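Local coordinates for hydroxyethylphosphonate dioxygenase (Streptomyces albus, PDB 6B9R), which probably uses a non-haem iron centre and dioxygen to cleave 2-hydroxyethylphosphonate to hydroxymethylphosphonate and formate, at residues V174-L185 with T303-G312; L358-L367 with L415-A423. All coordinates share one frame; numbering follows the deposited sequence.

Interaction 1: residues V174-L185 with T303-G312; sequences VPMNTGDSVWGL and TEADVRIQPG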
ATOM      1  N   VAL A 174      11.323  31.080  -8.844  1.00 26.59           N
ATOM      2  CA  VAL A 174      10.652  31.167 -10.139  1.00 29.69           C
ATOM      3  C   VAL A 174       9.377  31.986  -9.968  1.00 29.02           C
ATOM      4  O   VAL A 174       8.465  31.566  -9.243  1.00 25.10           O
ATOM      5  CB  VAL A 174      10.358  29.769 -10.710  1.00 28.14           C
ATOM      6  CG1 VAL A 174       9.495  29.870 -11.943  1.00 20.09           C
ATOM      7  CG2 VAL A 174      11.656  29.042 -11.032  1.00 23.94           C
ATOM      8  N   PRO A 175       9.271  33.155 -10.596  1.00 21.54           N
ATOM      9  CA  PRO A 175       8.014  33.917 -10.530  1.00 21.62           C
ATOM     10  C   PRO A 175       6.897  33.200 -11.276  1.00 28.44           C
ATOM     11  O   PRO A 175       7.097  32.656 -12.363  1.00 26.78           O
ATOM     12  CB  PRO A 175       8.363  35.253 -11.207  1.00 22.53           C
ATOM     13  CG  PRO A 175       9.867  35.277 -11.312  1.00 32.96           C
ATOM     14  CD  PRO A 175      10.302  33.850 -11.385  1.00 26.68           C
ATOM     15  N   MET A 176       5.710  33.220 -10.684  1.00 20.58           N
ATOM     16  CA  MET A 176       4.523  32.577 -11.223  1.00 19.92           C
ATOM     17  C   MET A 176       3.427  33.607 -11.446  1.00 23.05           C
ATOM     18  O   MET A 176       3.499  34.742 -10.972  1.00 23.18           O
ATOM     19  CB  MET A 176       4.001  31.500 -10.261  1.00 20.04           C
ATOM     20  CG  MET A 176       5.044  30.546  -9.819  1.00 19.01           C
ATOM     21  SD  MET A 176       5.375  29.374 -11.140  1.00 20.30           S
ATOM     22  CE  MET A 176       6.611  28.367 -10.305  1.00 18.30           C
ATOM     23  N   ASN A 177       2.379  33.180 -12.145  1.00 22.37           N
ATOM     24  CA  ASN A 177       1.153  33.960 -12.202  1.00 26.22           C
ATOM     25  C   ASN A 177      -0.023  33.002 -12.303  1.00 23.02           C
ATOM     26  O   ASN A 177       0.145  31.783 -12.269  1.00 23.11           O
ATOM     27  CB  ASN A 177       1.167  34.958 -13.355  1.00 31.88           C
ATOM     28  CG  ASN A 177       0.607  36.305 -12.945  1.00 41.43           C
ATOM     29  OD1 ASN A 177      -0.417  36.386 -12.252  1.00 36.54           O
ATOM     30  ND2 ASN A 177       1.291  37.369 -13.339  1.00 40.88           N
ATOM     31  N   THR A 178      -1.221  33.571 -12.417  1.00 19.56           N
ATOM     32  CA  THR A 178      -2.450  32.785 -12.356  1.00 20.96           C
ATOM     33  C   THR A 178      -2.463  31.664 -13.385  1.00 22.53           C
ATOM     34  O   THR A 178      -2.190  31.882 -14.568  1.00 21.02           O
ATOM     35  CB  THR A 178      -3.649  33.702 -12.559  1.00 20.95           C
ATOM     36  OG1 THR A 178      -3.619  34.714 -11.547  1.00 24.41           O
ATOM     37  CG2 THR A 178      -4.963  32.915 -12.449  1.00 23.76           C
ATOM     38  N   GLY A 179      -2.771  30.449 -12.922  1.00 21.39           N
ATOM     39  CA  GLY A 179      -2.850  29.298 -13.790  1.00 17.15           C
ATOM     40  C   GLY A 179      -1.578  28.488 -13.906  1.00 20.52           C
ATOM     41  O   GLY A 179      -1.618  27.396 -14.487  1.00 22.56           O
ATOM     42  N   ASP A 180      -0.452  28.988 -13.398  1.00 17.21           N
ATOM     43  CA  ASP A 180       0.743  28.170 -13.262  1.00 16.98           C
ATOM     44  C   ASP A 180       0.560  27.168 -12.116  1.00 16.55           C
ATOM     45  O   ASP A 180      -0.345  27.287 -11.281  1.00 16.52           O
ATOM     46  CB  ASP A 180       1.975  29.038 -13.004  1.00 17.56           C
ATOM     47  CG  ASP A 180       2.269  29.982 -14.153  1.00 21.50           C
ATOM     48  OD1 ASP A 180       1.907  29.642 -15.289  1.00 19.68           O
ATOM     49  OD2 ASP A 180       2.872  31.044 -13.916  1.00 19.34           O
ATOM     50  N   SER A 181       1.442  26.174 -12.082  1.00 19.01           N
ATOM     51  CA  SER A 181       1.345  25.143 -11.053  1.00 18.72           C
ATOM     52  C   SER A 181       2.676  24.420 -10.928  1.00 18.75           C
ATOM     53  O   SER A 181       3.510  24.447 -11.833  1.00 18.89           O
ATOM     54  CB  SER A 181       0.213  24.160 -11.364  1.00 18.32           C
ATOM     55  OG  SER A 181       0.443  23.483 -12.591  1.00 18.23           O
ATOM     56  N   VAL A 182       2.862  23.746  -9.795  1.00 18.61           N
ATOM     57  CA  VAL A 182       4.095  23.014  -9.554  1.00 18.64           C
ATOM     58  C   VAL A 182       3.753  21.790  -8.721  1.00 18.31           C
ATOM     59  O   VAL A 182       2.794  21.798  -7.946  1.00 18.16           O
ATOM     60  CB  VAL A 182       5.147  23.901  -8.856  1.00 19.03           C
ATOM     61  CG1 VAL A 182       4.608  24.418  -7.537  1.00 19.95           C
ATOM     62  CG2 VAL A 182       6.485  23.154  -8.673  1.00 19.09           C
ATOM     63  N   TRP A 183       4.514  20.722  -8.935  1.00 18.21           N
ATOM     64  CA  TRP A 183       4.398  19.483  -8.175  1.00 19.91           C
ATOM     65  C   TRP A 183       5.757  19.210  -7.543  1.00 18.12           C
ATOM     66  O   TRP A 183       6.788  19.372  -8.196  1.00 18.32           O
ATOM     67  CB  TRP A 183       3.962  18.318  -9.090  1.00 17.64           C
ATOM     68  CG  TRP A 183       3.742  16.991  -8.384  1.00 17.41           C
ATOM     69  CD1 TRP A 183       2.551  16.485  -7.921  1.00 17.11           C
ATOM     70  CD2 TRP A 183       4.736  16.007  -8.089  1.00 17.36           C
ATOM     71  NE1 TRP A 183       2.752  15.244  -7.357  1.00 16.94           N
ATOM     72  CE2 TRP A 183       4.085  14.931  -7.440  1.00 17.10           C
ATOM     73  CE3 TRP A 183       6.118  15.929  -8.307  1.00 17.57           C
ATOM     74  CZ2 TRP A 183       4.766  13.798  -7.016  1.00 21.22           C
ATOM     75  CZ3 TRP A 183       6.796  14.804  -7.883  1.00 20.97           C
ATOM     76  CH2 TRP A 183       6.123  13.750  -7.247  1.00 18.29           C
ATOM     77  N   GLY A 184       5.771  18.811  -6.274  1.00 18.07           N
ATOM     78  CA  GLY A 184       7.009  18.793  -5.511  1.00 18.30           C
ATOM     79  C   GLY A 184       7.104  17.592  -4.590  1.00 20.77           C
ATOM     80  O   GLY A 184       6.103  17.081  -4.085  1.00 18.98           O
ATOM     81  N   LEU A 185       8.348  17.166  -4.348  1.00 19.16           N
ATOM     82  CA  LEU A 185       8.681  15.941  -3.639  1.00 19.67           C
ATOM     83  C   LEU A 185       8.673  16.160  -2.135  1.00 19.50           C
ATOM     84  O   LEU A 185       8.764  17.295  -1.658  1.00 18.50           O
ATOM     85  CB  LEU A 185      10.054  15.445  -4.087  1.00 23.94           C
ATOM     86  CG  LEU A 185      10.093  14.851  -5.490  1.00 25.55           C
ATOM     87  CD1 LEU A 185      11.543  14.549  -5.897  1.00 22.59           C
ATOM     88  CD2 LEU A 185       9.231  13.599  -5.546  1.00 21.99           C
ATOM     89  N   THR A 303      11.001  15.664 -12.509  1.00 32.85           N
ATOM     90  CA  THR A 303      11.393  16.723 -11.592  1.00 33.01           C
ATOM     91  C   THR A 303      12.832  17.165 -11.847  1.00 34.01           C
ATOM     92  O   THR A 303      13.675  16.403 -12.338  1.00 27.12           O
ATOM     93  CB  THR A 303      11.254  16.278 -10.125  1.00 31.27           C
ATOM     94  OG1 THR A 303      11.876  15.001  -9.925  1.00 32.83           O
ATOM     95  CG2 THR A 303       9.785  16.214  -9.689  1.00 20.41           C
ATOM     96  N   GLU A 304      13.094  18.421 -11.501  1.00 28.86           N
ATOM     97  CA  GLU A 304      14.422  19.016 -11.490  1.00 29.96           C
ATOM     98  C   GLU A 304      14.463  19.926 -10.273  1.00 35.43           C
ATOM     99  O   GLU A 304      13.536  20.714 -10.056  1.00 30.19           O
ATOM    100  CB  GLU A 304      14.706  19.782 -12.790  1.00 36.09           C
ATOM    101  CG  GLU A 304      16.037  20.568 -12.813  1.00 45.66           C
ATOM    102  CD  GLU A 304      17.244  19.731 -12.397  1.00 52.59           C
ATOM    103  OE1 GLU A 304      17.241  18.500 -12.626  1.00 55.69           O
ATOM    104  OE2 GLU A 304      18.202  20.310 -11.837  1.00 55.05           O
ATOM    105  N   ALA A 305      15.504  19.779  -9.450  1.00 29.66           N
ATOM    106  CA  ALA A 305      15.528  20.417  -8.134  1.00 30.32           C
ATOM    107  C   ALA A 305      14.267  20.058  -7.344  1.00 24.91           C
ATOM    108  O   ALA A 305      13.689  20.885  -6.637  1.00 28.10           O
ATOM    109  CB  ALA A 305      15.702  21.935  -8.256  1.00 27.87           C
ATOM    110  N   ASP A 306      13.821  18.809  -7.501  1.00 26.82           N
ATOM    111  CA  ASP A 306      12.757  18.170  -6.719  1.00 27.55           C
ATOM    112  C   ASP A 306      11.368  18.758  -6.952  1.00 27.45           C
ATOM    113  O   ASP A 306      10.438  18.462  -6.170  1.00 22.50           O
ATOM    114  CB  ASP A 306      13.074  18.195  -5.220  1.00 24.69           C
ATOM    115  CG  ASP A 306      14.359  17.476  -4.895  1.00 29.47           C
ATOM    116  OD1 ASP A 306      14.654  16.462  -5.566  1.00 26.64           O
ATOM    117  OD2 ASP A 306      15.087  17.937  -3.991  1.00 32.62           O
ATOM    118  N   VAL A 307      11.185  19.565  -8.001  1.00 28.72           N
ATOM    119  CA  VAL A 307       9.882  20.101  -8.381  1.00 24.96           C
ATOM    120  C   VAL A 307       9.699  19.928  -9.885  1.00 29.54           C
ATOM    121  O   VAL A 307      10.665  19.808 -10.641  1.00 30.65           O
ATOM    122  CB  VAL A 307       9.720  21.592  -7.992  1.00 27.94           C
ATOM    123  CG1 VAL A 307       9.892  21.780  -6.499  1.00 32.69           C
ATOM    124  CG2 VAL A 307      10.719  22.463  -8.750  1.00 26.44           C
ATOM    125  N   ARG A 308       8.437  19.913 -10.316  1.00 20.19           N
ATOM    126  CA  ARG A 308       8.091  19.961 -11.738  1.00 22.09           C
ATOM    127  C   ARG A 308       7.111  21.111 -11.944  1.00 20.22           C
ATOM    128  O   ARG A 308       5.967  21.057 -11.483  1.00 20.05           O
ATOM    129  CB  ARG A 308       7.510  18.628 -12.222  1.00 27.31           C
ATOM    130  CG  ARG A 308       6.841  18.625 -13.620  1.00 26.94           C
ATOM    131  CD  ARG A 308       7.528  19.509 -14.677  1.00 25.37           C
ATOM    132  NE  ARG A 308       8.964  19.303 -14.765  1.00 43.86           N
ATOM    133  CZ  ARG A 308       9.807  20.182 -15.297  1.00 38.31           C
ATOM    134  NH1 ARG A 308       9.359  21.338 -15.779  1.00 41.25           N
ATOM    135  NH2 ARG A 308      11.096  19.911 -15.330  1.00 32.47           N
ATOM    136  N   ILE A 309       7.552  22.141 -12.651  1.00 20.45           N
ATOM    137  CA  ILE A 309       6.757  23.345 -12.863  1.00 24.30           C
ATOM    138  C   ILE A 309       6.016  23.232 -14.191  1.00 24.44           C
ATOM    139  O   ILE A 309       6.627  22.935 -15.225  1.00 20.54           O
ATOM    140  CB  ILE A 309       7.652  24.593 -12.848  1.00 21.91           C
ATOM    141  CG1 ILE A 309       8.339  24.730 -11.484  1.00 22.45           C
ATOM    142  CG2 ILE A 309       6.829  25.824 -13.150  1.00 20.96           C
ATOM    143  CD1 ILE A 309       9.482  25.741 -11.477  1.00 21.27           C
ATOM    144  N   GLN A 310       4.703  23.497 -14.171  1.00 20.33           N
ATOM    145  CA  GLN A 310       3.904  23.527 -15.395  1.00 20.28           C
ATOM    146  C   GLN A 310       3.457  24.954 -15.681  1.00 20.46           C
ATOM    147  O   GLN A 310       2.563  25.469 -14.990  1.00 20.41           O
ATOM    148  CB  GLN A 310       2.680  22.606 -15.295  1.00 19.98           C
ATOM    149  CG  GLN A 310       1.796  22.621 -16.555  1.00 21.07           C
ATOM    150  CD  GLN A 310       2.582  22.229 -17.795  1.00 19.99           C
ATOM    151  OE1 GLN A 310       3.136  21.135 -17.861  1.00 25.66           O
ATOM    152  NE2 GLN A 310       2.665  23.135 -18.764  1.00 20.19           N
ATOM    153  N   PRO A 311       4.038  25.639 -16.662  1.00 20.70           N
ATOM    154  CA  PRO A 311       3.473  26.931 -17.071  1.00 20.86           C
ATOM    155  C   PRO A 311       2.060  26.721 -17.586  1.00 20.67           C
ATOM    156  O   PRO A 311       1.795  25.794 -18.355  1.00 20.51           O
ATOM    157  CB  PRO A 311       4.423  27.411 -18.183  1.00 24.43           C
ATOM    158  CG  PRO A 311       5.674  26.561 -18.030  1.00 22.53           C
ATOM    159  CD  PRO A 311       5.190  25.242 -17.484  1.00 21.48           C
ATOM    160  N   GLY A 312       1.143  27.576 -17.143  1.00 20.68           N
ATOM    161  CA  GLY A 312      -0.216  27.487 -17.642  1.00 20.88           C
ATOM    162  C   GLY A 312      -0.324  27.754 -19.134  1.00 23.18           C
ATOM    163  O   GLY A 312      -1.205  27.211 -19.802  1.00 20.47           O
TER
HETATM  164  O   HOH W   1      -0.173  24.869 -14.736  1.00 17.69           O
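The indole of Trp183 meets Thr303 at its edge: the methyl CG2 of Thr303 lies in the ring plane, 3.8 Å from CZ3 of Trp183. CG of Trp183 stands anti to the backbone N (chi1 -177°), which sends the ring out on the face shared with Ser181, Arg308 and Gln310. There it makes an edge-to-face contact with His339, while NE1 is bonded to Tyr208. The carboxylate of Asp180 closes the other end. Its OD1 accepts Gly312 N through the anti lone pair, at 2.9 Å and almost straight (177°), tying the type II turn from Asn177 to Asp180 to the end of 303-312, while OD2 takes Asn177 N from above the carboxylate plane and braces that turn from within. The side chains of Leu185 and Asp306 cross at about a right angle, Leu185 CD1 lying 3.7 Å from Asp306 OD1. The other oxygen, OD2, is hydrogen-bonded to Ser167.

Between these ends the backbones form a regular antiparallel pairing, in which Arg308 N reaches Trp183 O at 2.7 Å and Leu185 N closes on Asp306 O. On the opposite face Ile309 is the apolar centre. Its CG1 lies 3.7 Å from Val182 CG2, its CG2 sits 3.8 Å from Met176 CE, and its CD1 meets Val174 CG2 tip to tip. A water joins Gly179 O, Ser181 OG and Gln310 O, and Ser181 OG also bonds to Ala334 N.

Strand 181-184 runs between strand 152-158 and strand 307-310, an edge strand of this cupin-type sheet within the chain. Strand 161-167 packs against Val174, Met176 and Val307, and Asp306 touches Pro435 of the second subunit.

Interaction 2: residues L358-L367 with L415-A423; sequences LPPTYQHQYL and LMLRIGGSA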
ATOM      1  N   LEU A 358     -18.993  12.581 -15.738  1.00 21.09           N
ATOM      2  CA  LEU A 358     -17.596  12.201 -15.884  1.00 16.56           C
ATOM      3  C   LEU A 358     -17.431  10.711 -15.595  1.00 25.32           C
ATOM      4  O   LEU A 358     -18.102  10.177 -14.705  1.00 20.76           O
ATOM      5  CB  LEU A 358     -16.717  13.016 -14.936  1.00 22.37           C
ATOM      6  CG  LEU A 358     -16.606  14.492 -15.321  1.00 21.02           C
ATOM      7  CD1 LEU A 358     -15.703  15.238 -14.359  1.00 30.53           C
ATOM      8  CD2 LEU A 358     -16.055  14.560 -16.734  1.00 21.69           C
ATOM      9  N   PRO A 359     -16.567  10.022 -16.334  1.00 25.79           N
ATOM     10  CA  PRO A 359     -16.324   8.600 -16.058  1.00 24.71           C
ATOM     11  C   PRO A 359     -15.839   8.413 -14.634  1.00 19.03           C
ATOM     12  O   PRO A 359     -14.999   9.188 -14.150  1.00 22.89           O
ATOM     13  CB  PRO A 359     -15.230   8.216 -17.072  1.00 24.30           C
ATOM     14  CG  PRO A 359     -15.333   9.242 -18.152  1.00 29.29           C
ATOM     15  CD  PRO A 359     -15.777  10.514 -17.474  1.00 27.61           C
ATOM     16  N   PRO A 360     -16.378   7.429 -13.919  1.00 19.59           N
ATOM     17  CA  PRO A 360     -15.842   7.111 -12.592  1.00 21.74           C
ATOM     18  C   PRO A 360     -14.367   6.767 -12.691  1.00 22.15           C
ATOM     19  O   PRO A 360     -13.912   6.164 -13.667  1.00 21.98           O
ATOM     20  CB  PRO A 360     -16.676   5.905 -12.149  1.00 22.90           C
ATOM     21  CG  PRO A 360     -17.956   6.035 -12.922  1.00 21.96           C
ATOM     22  CD  PRO A 360     -17.531   6.580 -14.263  1.00 25.18           C
ATOM     23  N   THR A 361     -13.614   7.199 -11.689  1.00 21.76           N
ATOM     24  CA  THR A 361     -12.202   6.890 -11.591  1.00 21.39           C
ATOM     25  C   THR A 361     -11.937   6.212 -10.254  1.00 20.12           C
ATOM     26  O   THR A 361     -12.681   6.384  -9.283  1.00 19.56           O
ATOM     27  CB  THR A 361     -11.321   8.147 -11.737  1.00 16.78           C
ATOM     28  OG1 THR A 361      -9.949   7.796 -11.523  1.00 16.51           O
ATOM     29  CG2 THR A 361     -11.721   9.230 -10.726  1.00 17.77           C
ATOM     30  N   TYR A 362     -10.856   5.434 -10.219  1.00 19.65           N
ATOM     31  CA  TYR A 362     -10.359   4.867  -8.970  1.00 17.18           C
ATOM     32  C   TYR A 362      -9.741   5.906  -8.042  1.00 19.03           C
ATOM     33  O   TYR A 362      -9.404   5.570  -6.901  1.00 14.57           O
ATOM     34  CB  TYR A 362      -9.318   3.786  -9.273  1.00 13.21           C
ATOM     35  CG  TYR A 362      -8.084   4.305  -9.997  1.00 18.56           C
ATOM     36  CD1 TYR A 362      -8.053   4.412 -11.388  1.00 17.60           C
ATOM     37  CD2 TYR A 362      -6.953   4.681  -9.289  1.00 17.93           C
ATOM     38  CE1 TYR A 362      -6.915   4.882 -12.043  1.00 15.80           C
ATOM     39  CE2 TYR A 362      -5.832   5.151  -9.920  1.00 17.62           C
ATOM     40  CZ  TYR A 362      -5.815   5.248 -11.297  1.00 17.25           C
ATOM     41  OH  TYR A 362      -4.678   5.705 -11.906  1.00 20.80           O
ATOM     42  N   GLN A 363      -9.558   7.144  -8.502  1.00 12.78           N
ATOM     43  CA  GLN A 363      -8.899   8.167  -7.707  1.00 12.61           C
ATOM     44  C   GLN A 363      -9.880   8.841  -6.761  1.00 12.69           C
ATOM     45  O   GLN A 363     -11.067   8.964  -7.064  1.00 15.38           O
ATOM     46  CB  GLN A 363      -8.288   9.239  -8.618  1.00 13.83           C
ATOM     47  CG  GLN A 363      -7.226   8.725  -9.563  1.00 15.88           C
ATOM     48  CD  GLN A 363      -7.132   9.596 -10.789  1.00 14.92           C
ATOM     49  OE1 GLN A 363      -8.108   9.751 -11.531  1.00 15.18           O
ATOM     50  NE2 GLN A 363      -5.973  10.197 -10.992  1.00 14.81           N
ATOM     51  N   HIS A 364      -9.369   9.280  -5.605  1.00 14.16           N
ATOM     52  CA  HIS A 364     -10.038  10.334  -4.842  1.00 14.66           C
ATOM     53  C   HIS A 364     -10.057  11.608  -5.675  1.00 15.46           C
ATOM     54  O   HIS A 364      -9.156  11.848  -6.472  1.00 14.36           O
ATOM     55  CB  HIS A 364      -9.287  10.625  -3.539  1.00 13.83           C
ATOM     56  CG  HIS A 364      -9.209   9.462  -2.597  1.00 15.94           C
ATOM     57  ND1 HIS A 364     -10.182   9.200  -1.659  1.00 15.71           N
ATOM     58  CD2 HIS A 364      -8.263   8.508  -2.435  1.00 27.19           C
ATOM     59  CE1 HIS A 364      -9.843   8.131  -0.961  1.00 21.26           C
ATOM     60  NE2 HIS A 364      -8.685   7.690  -1.415  1.00 22.58           N
ATOM     61  N   GLN A 365     -11.049  12.470  -5.454  1.00 15.82           N
ATOM     62  CA  GLN A 365     -11.051  13.761  -6.142  1.00 12.88           C
ATOM     63  C   GLN A 365     -11.296  14.905  -5.170  1.00 17.79           C
ATOM     64  O   GLN A 365     -12.086  14.780  -4.230  1.00 16.01           O
ATOM     65  CB  GLN A 365     -12.098  13.807  -7.263  1.00 13.02           C
ATOM     66  CG  GLN A 365     -11.899  12.688  -8.266  1.00 14.22           C
ATOM     67  CD  GLN A 365     -12.828  12.796  -9.441  1.00 17.96           C
ATOM     68  OE1 GLN A 365     -12.721  13.729 -10.247  1.00 16.91           O
ATOM     69  NE2 GLN A 365     -13.750  11.841  -9.555  1.00 13.37           N
ATOM     70  N   TYR A 366     -10.633  16.029  -5.438  1.00 14.91           N
ATOM     71  CA  TYR A 366     -10.805  17.277  -4.711  1.00 13.92           C
ATOM     72  C   TYR A 366     -11.160  18.359  -5.726  1.00 15.62           C
ATOM     73  O   TYR A 366     -10.520  18.457  -6.776  1.00 14.11           O
ATOM     74  CB  TYR A 366      -9.516  17.628  -3.940  1.00 13.77           C
ATOM     75  CG  TYR A 366      -9.432  19.060  -3.461  1.00 16.90           C
ATOM     76  CD1 TYR A 366      -8.930  20.063  -4.291  1.00 13.93           C
ATOM     77  CD2 TYR A 366      -9.839  19.410  -2.178  1.00 13.62           C
ATOM     78  CE1 TYR A 366      -8.859  21.369  -3.866  1.00 13.66           C
ATOM     79  CE2 TYR A 366      -9.775  20.716  -1.739  1.00 13.91           C
ATOM     80  CZ  TYR A 366      -9.276  21.700  -2.595  1.00 14.17           C
ATOM     81  OH  TYR A 366      -9.188  23.013  -2.183  1.00 15.22           O
ATOM     82  N   LEU A 367     -12.165  19.169  -5.416  1.00 13.70           N
ATOM     83  CA  LEU A 367     -12.608  20.232  -6.302  1.00 13.89           C
ATOM     84  C   LEU A 367     -12.565  21.552  -5.553  1.00 17.07           C
ATOM     85  O   LEU A 367     -12.832  21.601  -4.352  1.00 14.56           O
ATOM     86  CB  LEU A 367     -14.035  19.981  -6.809  1.00 16.18           C
ATOM     87  CG  LEU A 367     -14.367  18.620  -7.424  1.00 19.26           C
ATOM     88  CD1 LEU A 367     -15.844  18.588  -7.819  1.00 18.67           C
ATOM     89  CD2 LEU A 367     -13.481  18.340  -8.632  1.00 18.61           C
ATOM     90  N   LEU A 415     -10.803  23.965  -9.972  1.00 19.45           N
ATOM     91  CA  LEU A 415      -9.546  23.243  -9.857  1.00 19.08           C
ATOM     92  C   LEU A 415      -9.862  21.823  -9.409  1.00 19.76           C
ATOM     93  O   LEU A 415     -10.663  21.632  -8.489  1.00 18.98           O
ATOM     94  CB  LEU A 415      -8.628  23.940  -8.850  1.00 18.90           C
ATOM     95  CG  LEU A 415      -7.259  23.329  -8.537  1.00 18.53           C
ATOM     96  CD1 LEU A 415      -6.405  23.238  -9.787  1.00 19.08           C
ATOM     97  CD2 LEU A 415      -6.579  24.177  -7.460  1.00 18.44           C
ATOM     98  N   MET A 416      -9.245  20.832 -10.059  1.00 18.95           N
ATOM     99  CA  MET A 416      -9.476  19.424  -9.742  1.00 18.83           C
ATOM    100  C   MET A 416      -8.142  18.734  -9.493  1.00 18.29           C
ATOM    101  O   MET A 416      -7.236  18.787 -10.336  1.00 20.60           O
ATOM    102  CB  MET A 416     -10.244  18.715 -10.874  1.00 20.81           C
ATOM    103  CG  MET A 416     -10.313  17.182 -10.774  1.00 19.01           C
ATOM    104  SD  MET A 416     -11.085  16.432 -12.244  1.00 22.56           S
ATOM    105  CE  MET A 416     -12.822  16.663 -11.908  1.00 25.80           C
ATOM    106  N   LEU A 417      -8.014  18.098  -8.332  1.00 18.07           N
ATOM    107  CA  LEU A 417      -6.853  17.276  -8.024  1.00 17.74           C
ATOM    108  C   LEU A 417      -7.352  15.881  -7.688  1.00 17.72           C
ATOM    109  O   LEU A 417      -8.148  15.724  -6.765  1.00 17.77           O
ATOM    110  CB  LEU A 417      -6.049  17.831  -6.845  1.00 17.49           C
ATOM    111  CG  LEU A 417      -4.843  16.931  -6.521  1.00 20.36           C
ATOM    112  CD1 LEU A 417      -3.823  16.898  -7.674  1.00 17.12           C
ATOM    113  CD2 LEU A 417      -4.158  17.344  -5.236  1.00 21.16           C
ATOM    114  N   ARG A 418      -6.883  14.887  -8.438  1.00 17.67           N
ATOM    115  CA  ARG A 418      -7.248  13.491  -8.270  1.00 17.69           C
ATOM    116  C   ARG A 418      -5.996  12.735  -7.860  1.00 17.37           C
ATOM    117  O   ARG A 418      -4.935  12.930  -8.461  1.00 18.36           O
ATOM    118  CB  ARG A 418      -7.812  12.914  -9.571  1.00 17.99           C
ATOM    119  CG  ARG A 418      -8.655  13.900 -10.359  1.00 18.29           C
ATOM    120  CD  ARG A 418      -8.998  13.329 -11.723  1.00 21.30           C
ATOM    121  NE  ARG A 418     -10.430  13.107 -11.860  1.00 18.91           N
ATOM    122  CZ  ARG A 418     -10.965  12.265 -12.739  1.00 19.63           C
ATOM    123  NH1 ARG A 418     -10.181  11.543 -13.537  1.00 19.16           N
ATOM    124  NH2 ARG A 418     -12.284  12.138 -12.811  1.00 19.53           N
ATOM    125  N   ILE A 419      -6.106  11.893  -6.832  1.00 17.25           N
ATOM    126  CA  ILE A 419      -4.948  11.170  -6.313  1.00 16.94           C
ATOM    127  C   ILE A 419      -5.335   9.718  -6.080  1.00 17.01           C
ATOM    128  O   ILE A 419      -6.500   9.395  -5.821  1.00 17.24           O
ATOM    129  CB  ILE A 419      -4.402  11.791  -5.005  1.00 16.83           C
ATOM    130  CG1 ILE A 419      -5.449  11.717  -3.890  1.00 23.87           C
ATOM    131  CG2 ILE A 419      -3.990  13.253  -5.224  1.00 17.15           C
ATOM    132  CD1 ILE A 419      -4.912  12.100  -2.514  1.00 17.02           C
ATOM    133  N   GLY A 420      -4.345   8.836  -6.173  1.00 16.84           N
ATOM    134  CA  GLY A 420      -4.577   7.446  -5.822  1.00 16.89           C
ATOM    135  C   GLY A 420      -4.756   7.296  -4.324  1.00 20.50           C
ATOM    136  O   GLY A 420      -4.122   7.990  -3.526  1.00 18.80           O
ATOM    137  N   GLY A 421      -5.638   6.377  -3.940  1.00 16.93           N
ATOM    138  CA  GLY A 421      -5.825   6.025  -2.558  1.00 22.04           C
ATOM    139  C   GLY A 421      -5.041   4.783  -2.206  1.00 23.89           C
ATOM    140  O   GLY A 421      -4.148   4.344  -2.942  1.00 22.35           O
ATOM    141  N   SER A 422      -5.401   4.188  -1.072  1.00 16.67           N
ATOM    142  CA  SER A 422      -4.782   2.935  -0.666  1.00 17.53           C
ATOM    143  C   SER A 422      -5.181   1.768  -1.563  1.00 23.57           C
ATOM    144  O   SER A 422      -4.514   0.731  -1.528  1.00 23.38           O
ATOM    145  CB  SER A 422      -5.136   2.637   0.788  1.00 18.83           C
ATOM    146  OG  SER A 422      -4.685   3.694   1.618  1.00 25.44           O
ATOM    147  N   ALA A 423      -6.245   1.900  -2.360  1.00 18.43           N
ATOM    148  CA  ALA A 423      -6.579   0.866  -3.342  1.00 22.32           C
ATOM    149  C   ALA A 423      -5.718   1.121  -4.579  1.00 21.45           C
ATOM    150  O   ALA A 423      -6.112   1.789  -5.541  1.00 20.38           O
ATOM    151  CB  ALA A 423      -8.070   0.863  -3.658  1.00 24.45           C
TER
HETATM  152  O   HOH W   2     -12.912  10.538 -15.017  1.00 26.18           O
HETATM  153  O   HOH W   3      -7.442   4.766  -5.203  1.00 28.99           O
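Gln365 and Arg418 lie side by side on two neighbouring antiparallel strands of a cupin-type sheet. Arg418 grips OE1 of Gln365 side-on, with NE at 2.9 Å and NH2 at 3.0 Å. The oxygen lies in the guanidinium plane, yet both nitrogens reach it from one face of the amide, whose plane is turned 88° from the guanidinium. Thr361 CG2 covers one guanidinium face, 3.6 Å from NH2, and a water links NH2 to Pro359 O. NH1 is taken by the carbonyls of Ala247 and Ala248 of the second subunit. Without the guanidinium of Arg418, as with an alanine here, Gln365 OE1 and those two carbonyls would probably lose their donor, and a gap would open beneath Thr361.

Further out, Thr361 forms an ST turn, its OG1 accepting Gln363 N and donating to Gln363 OE1; Gln363 NE2 is held by His341 and Thr343. The His364 ring meets Gly421 CA at its edge, with ND1 bonded to Tyr397 and NE2 to Glu219 of the second subunit. Beyond the arginine, Met416 bends at its thioether (chi3 -80°), placing CE 3.7 Å from Leu367 CD2 and 4.0 Å from Leu358 CD1.

The strand pairs of interactions 1 and 2 belong to two different antiparallel sheets, with centres 21 Å apart and nearest atoms about 6 Å apart without touching. Tyr208 spans the space between them, bonding to Trp183 in interaction 1 and packing on Ile419 in interaction 2; Leu333 likewise touches Ser181 and Leu415. Neither contact supplies a ligand to the iron, held by His149, Gln153 and His190. Interaction 1 is nearer: Gly184 lies about 9 Å from the metal and the side chain of Val182 about 9 Å from the bound 2-hydroxyethylphosphonate, against about 12 Å from Leu417 to the iron. Interaction 2 is hydrogen-bonded to the second subunit through Arg418, His364 and Ser422, whereas Asp306 of interaction 1 packs on it.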